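Local coordinates for protein putative sporulation-specific glycosylase YdhD (Bacillus subtilis subsp. subtilis str. 168, PDB 3CZ8) that probably hydrolyses glycosidic bonds during sporulation, through the family 18 glycosyl hydrolase (chitinase class II) domain that this chain represents, at residues Ile103-Ile117 / Leu137-Ala151. The protein carries 1 engineered substitution. Residues are numbered along the deposited sequence; the frame is centred on the assembly and turned at random. Where two conformers were deposited one is given.
Sequences IYDLVSTRGYGGVTI and LRDRLQAGGYVLTIA
In the beta-alpha-beta unit of strand 114-118, helix 127-143 and strand 147-153, flanked by helix 93-110, Y104 of helix 93-110 meets R140 of helix 127-143 and Y146 of the loop leading into strand 147-153. The guanidinium of R140 lies flat on one face of the Y104 ring, planes 21° apart and CZ 4.0 Å from the ring centroid, a cation-pi stack; N101 holds R140 NE. Y146 turns its edge toward the Y104 face in an offset edge-to-face pair, planes at 88°, and one water bridges the hydroxyls of both tyrosines. Replacing Y104 by alanine removes the ring and its hydroxyl, and is likely to leave the R140 guanidinium without its aromatic platform and Y146 OH without the bridge through water to its partner. V107 CG2 sits over the centre of the Y146 ring, 3.7 Å from its centroid, a CH-pi contact; Y112 O meets the same ring at its edge, in plane.

The unit belongs to the TIM barrel expected for family 18. Between helices and sheet, V107 CG2 touches L141 CD2 at 3.9 Å, while I117 CD1 meets L137 CD2 tip to tip at 3.8 Å.

Along the parallel ladder, V147 N bonds G113 O, and A151 N reaches I117 O at 2.8 Å. V115 O accepts twice: from T149 N, and from T149 OG1, which at 2.7 Å lies in the carbonyl plane on a lone pair. With chi1 72°, OG1 stands between backbone N and carbonyl carbon, turned toward V115 O. The A151 side chain lies about 6 Å from that of E120, the predicted proton donor.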
# COMPACT_ATOMS: atom_id res chain seq x y z
N ILE A 103 16.23 19.96 -12.37
CA ILE A 103 15.58 18.72 -12.79
C ILE A 103 16.49 17.92 -13.73
O ILE A 103 16.60 16.70 -13.60
CB ILE A 103 14.19 18.97 -13.45
CG1 ILE A 103 13.13 19.32 -12.39
CG2 ILE A 103 13.71 17.75 -14.22
CD1 ILE A 103 11.87 19.96 -12.97
N TYR A 104 17.16 18.63 -14.65
CA TYR A 104 18.16 18.00 -15.51
C TYR A 104 19.32 17.45 -14.69
O TYR A 104 19.76 16.32 -14.92
CB TYR A 104 18.69 18.97 -16.59
CG TYR A 104 19.63 18.28 -17.56
CD1 TYR A 104 21.01 18.28 -17.35
CD2 TYR A 104 19.13 17.60 -18.67
CE1 TYR A 104 21.87 17.63 -18.22
CE2 TYR A 104 19.99 16.94 -19.55
CZ TYR A 104 21.35 16.96 -19.32
OH TYR A 104 22.20 16.32 -20.19
N ASP A 105 19.82 18.25 -13.75
CA ASP A 105 20.92 17.83 -12.87
C ASP A 105 20.53 16.63 -12.02
O ASP A 105 21.36 15.77 -11.75
CB ASP A 105 21.37 18.98 -11.96
CG ASP A 105 22.11 20.08 -12.71
OD1 ASP A 105 22.28 21.18 -12.13
OD2 ASP A 105 22.51 19.87 -13.88
N LEU A 106 19.25 16.57 -11.63
CA LEU A 106 18.71 15.43 -10.89
C LEU A 106 18.72 14.14 -11.71
O LEU A 106 19.21 13.12 -11.23
CB LEU A 106 17.29 15.73 -10.40
CG LEU A 106 16.79 14.86 -9.24
CD1 LEU A 106 17.21 15.48 -7.91
CD2 LEU A 106 15.28 14.71 -9.30
N VAL A 107 18.20 14.19 -12.93
CA VAL A 107 18.09 12.97 -13.75
C VAL A 107 19.43 12.47 -14.32
O VAL A 107 19.60 11.27 -14.53
CB VAL A 107 17.02 13.08 -14.88
CG1 VAL A 107 15.64 13.22 -14.27
CG2 VAL A 107 17.30 14.23 -15.84
N SER A 108 20.36 13.40 -14.54
CA SER A 108 21.68 13.05 -15.07
C SER A 108 22.59 12.46 -13.99
O SER A 108 23.25 11.46 -14.22
CB SER A 108 22.33 14.24 -15.77
OG SER A 108 22.19 15.43 -15.01
N THR A 109 22.61 13.10 -12.81
CA THR A 109 23.41 12.64 -11.68
C THR A 109 22.89 11.30 -11.14
O THR A 109 23.65 10.33 -11.05
CB THR A 109 23.43 13.67 -10.53
OG1 THR A 109 23.85 14.94 -11.04
CG2 THR A 109 24.37 13.24 -9.41
N ARG A 110 21.60 11.26 -10.82
CA ARG A 110 21.00 10.08 -10.20
C ARG A 110 20.72 8.93 -11.17
O ARG A 110 20.55 7.79 -10.75
CB ARG A 110 19.73 10.46 -9.43
CG ARG A 110 19.95 11.46 -8.29
CD ARG A 110 20.07 10.77 -6.93
NE ARG A 110 21.37 10.12 -6.71
CZ ARG A 110 21.60 8.82 -6.81
NH1 ARG A 110 22.81 8.34 -6.60
NH2 ARG A 110 20.61 7.98 -7.13
N GLY A 111 20.67 9.23 -12.46
CA GLY A 111 20.50 8.19 -13.48
C GLY A 111 19.07 7.79 -13.81
O GLY A 111 18.82 6.64 -14.21
N TYR A 112 18.14 8.72 -13.66
CA TYR A 112 16.76 8.50 -14.07
C TYR A 112 16.64 8.54 -15.59
O TYR A 112 17.47 9.15 -16.25
CB TYR A 112 15.85 9.56 -13.46
CG TYR A 112 15.50 9.36 -12.01
CD1 TYR A 112 14.57 8.39 -11.62
CD2 TYR A 112 16.06 10.16 -11.01
CE1 TYR A 112 14.22 8.21 -10.29
CE2 TYR A 112 15.72 9.99 -9.67
CZ TYR A 112 14.79 9.01 -9.32
OH TYR A 112 14.45 8.82 -8.01
N GLY A 113 15.63 7.87 -16.13
CA GLY A 113 15.35 7.92 -17.56
C GLY A 113 14.42 9.06 -17.98
O GLY A 113 14.08 9.18 -19.16
N GLY A 114 14.02 9.89 -17.02
CA GLY A 114 13.09 10.97 -17.28
C GLY A 114 12.38 11.44 -16.02
O GLY A 114 12.80 11.11 -14.91
N VAL A 115 11.32 12.22 -16.20
CA VAL A 115 10.54 12.70 -15.06
C VAL A 115 9.03 12.52 -15.19
O VAL A 115 8.51 12.24 -16.28
CB VAL A 115 10.79 14.20 -14.71
CG1 VAL A 115 12.19 14.41 -14.18
CG2 VAL A 115 10.50 15.10 -15.89
N THR A 116 8.36 12.70 -14.06
CA THR A 116 6.92 12.84 -14.00
C THR A 116 6.66 14.11 -13.21
O THR A 116 6.99 14.19 -12.02
CB THR A 116 6.24 11.63 -13.34
OG1 THR A 116 6.53 10.46 -14.11
CG2 THR A 116 4.72 11.82 -13.30
N ILE A 117 6.13 15.12 -13.88
CA ILE A 117 5.76 16.34 -13.18
C ILE A 117 4.41 16.07 -12.53
O ILE A 117 3.44 15.71 -13.20
CB ILE A 117 5.70 17.57 -14.14
CG1 ILE A 117 7.10 17.94 -14.66
CG2 ILE A 117 5.07 18.76 -13.44
CD1 ILE A 117 8.10 18.40 -13.57
N LEU A 137 11.18 22.78 -20.11
CA LEU A 137 11.62 21.50 -19.59
C LEU A 137 11.74 20.43 -20.67
O LEU A 137 12.71 19.65 -20.64
CB LEU A 137 10.70 21.04 -18.45
CG LEU A 137 11.12 19.80 -17.66
CD1 LEU A 137 12.48 19.99 -16.97
CD2 LEU A 137 10.04 19.44 -16.64
N ARG A 138 10.80 20.33 -21.58
CA ARG A 138 10.96 19.48 -22.71
C ARG A 138 12.24 19.70 -23.50
O ARG A 138 12.93 18.77 -23.79
CB ARG A 138 9.74 19.51 -23.59
CG ARG A 138 9.96 19.06 -24.97
CD ARG A 138 10.07 17.58 -25.09
NE ARG A 138 8.81 17.05 -25.50
CZ ARG A 138 8.64 16.14 -26.43
NH1 ARG A 138 7.43 15.74 -26.73
NH2 ARG A 138 9.66 15.65 -27.05
N ASP A 139 12.55 20.94 -23.83
CA ASP A 139 13.71 21.27 -24.61
C ASP A 139 14.96 20.77 -23.95
O ASP A 139 15.77 20.17 -24.60
CB ASP A 139 13.83 22.77 -24.80
CG ASP A 139 12.88 23.30 -25.81
OD1 ASP A 139 12.76 24.50 -25.90
OD2 ASP A 139 12.25 22.53 -26.50
N ARG A 140 15.10 21.04 -22.67
CA ARG A 140 16.23 20.60 -21.90
C ARG A 140 16.37 19.12 -21.77
O ARG A 140 17.42 18.58 -21.88
CB ARG A 140 16.17 21.22 -20.53
CG ARG A 140 17.41 21.06 -19.75
CD ARG A 140 18.26 22.27 -19.86
NE ARG A 140 19.35 22.32 -18.91
CZ ARG A 140 20.46 21.61 -19.01
NH1 ARG A 140 21.37 21.73 -18.09
NH2 ARG A 140 20.63 20.78 -20.01
N LEU A 141 15.28 18.45 -21.55
CA LEU A 141 15.28 17.01 -21.29
C LEU A 141 15.46 16.16 -22.53
O LEU A 141 16.18 15.17 -22.49
CB LEU A 141 14.02 16.56 -20.55
CG LEU A 141 13.88 16.91 -19.07
CD1 LEU A 141 12.52 16.47 -18.61
CD2 LEU A 141 14.97 16.28 -18.22
N GLN A 142 14.80 16.54 -23.62
CA GLN A 142 14.88 15.74 -24.85
C GLN A 142 16.25 15.84 -25.52
O GLN A 142 16.65 14.91 -26.24
CB GLN A 142 13.74 16.06 -25.82
CG GLN A 142 14.07 16.97 -26.98
CD GLN A 142 13.33 16.59 -28.25
OE1 GLN A 142 12.27 15.98 -28.21
NE2 GLN A 142 13.90 16.95 -29.39
N ALA A 143 16.96 16.94 -25.26
CA ALA A 143 18.35 17.13 -25.68
C ALA A 143 19.25 16.08 -25.05
O ALA A 143 20.16 15.55 -25.70
CB ALA A 143 18.83 18.53 -25.32
N GLY A 144 18.98 15.75 -23.78
CA GLY A 144 19.70 14.71 -23.07
C GLY A 144 19.09 13.33 -23.24
O GLY A 144 19.54 12.38 -22.62
N GLY A 145 18.05 13.23 -24.07
CA GLY A 145 17.35 11.97 -24.28
C GLY A 145 16.38 11.52 -23.19
O GLY A 145 15.87 10.40 -23.24
N TYR A 146 16.11 12.40 -22.22
CA TYR A 146 15.18 12.10 -21.12
C TYR A 146 13.72 12.37 -21.47
O TYR A 146 13.39 13.38 -22.09
CB TYR A 146 15.56 12.91 -19.88
CG TYR A 146 16.99 12.71 -19.43
CD1 TYR A 146 17.99 13.63 -19.77
CD2 TYR A 146 17.34 11.60 -18.65
CE1 TYR A 146 19.30 13.44 -19.35
CE2 TYR A 146 18.66 11.42 -18.23
CZ TYR A 146 19.62 12.34 -18.58
OH TYR A 146 20.92 12.15 -18.17
N VAL A 147 12.85 11.46 -21.03
CA VAL A 147 11.41 11.50 -21.29
C VAL A 147 10.71 12.51 -20.37
O VAL A 147 11.10 12.69 -19.22
CB VAL A 147 10.80 10.07 -21.13
CG1 VAL A 147 9.34 10.01 -21.52
CG2 VAL A 147 11.58 9.06 -21.97
N LEU A 148 9.69 13.20 -20.89
CA LEU A 148 8.88 14.11 -20.08
C LEU A 148 7.46 13.59 -19.97
O LEU A 148 6.77 13.43 -20.98
CB LEU A 148 8.90 15.54 -20.63
CG LEU A 148 8.04 16.59 -19.91
CD1 LEU A 148 8.38 16.69 -18.44
CD2 LEU A 148 8.17 17.96 -20.55
N THR A 149 7.04 13.29 -18.75
CA THR A 149 5.67 12.85 -18.48
C THR A 149 5.07 13.75 -17.41
O THR A 149 5.79 14.43 -16.68
CB THR A 149 5.58 11.36 -18.05
OG1 THR A 149 6.09 11.21 -16.72
CG2 THR A 149 6.35 10.45 -18.99
N ILE A 150 3.74 13.76 -17.32
CA ILE A 150 3.04 14.64 -16.39
C ILE A 150 1.79 13.96 -15.83
O ILE A 150 1.09 13.23 -16.54
CB ILE A 150 2.67 16.00 -17.06
CG1 ILE A 150 1.98 16.94 -16.07
CG2 ILE A 150 1.83 15.78 -18.33
CD1 ILE A 150 1.82 18.36 -16.56
N ALA A 151 1.55 14.16 -14.54
CA ALA A 151 0.31 13.72 -13.91
C ALA A 151 -0.64 14.92 -13.88
O ALA A 151 -0.30 15.96 -13.32
CB ALA A 151 0.57 13.19 -12.51
O HOH W 1 22.75 13.55 -19.55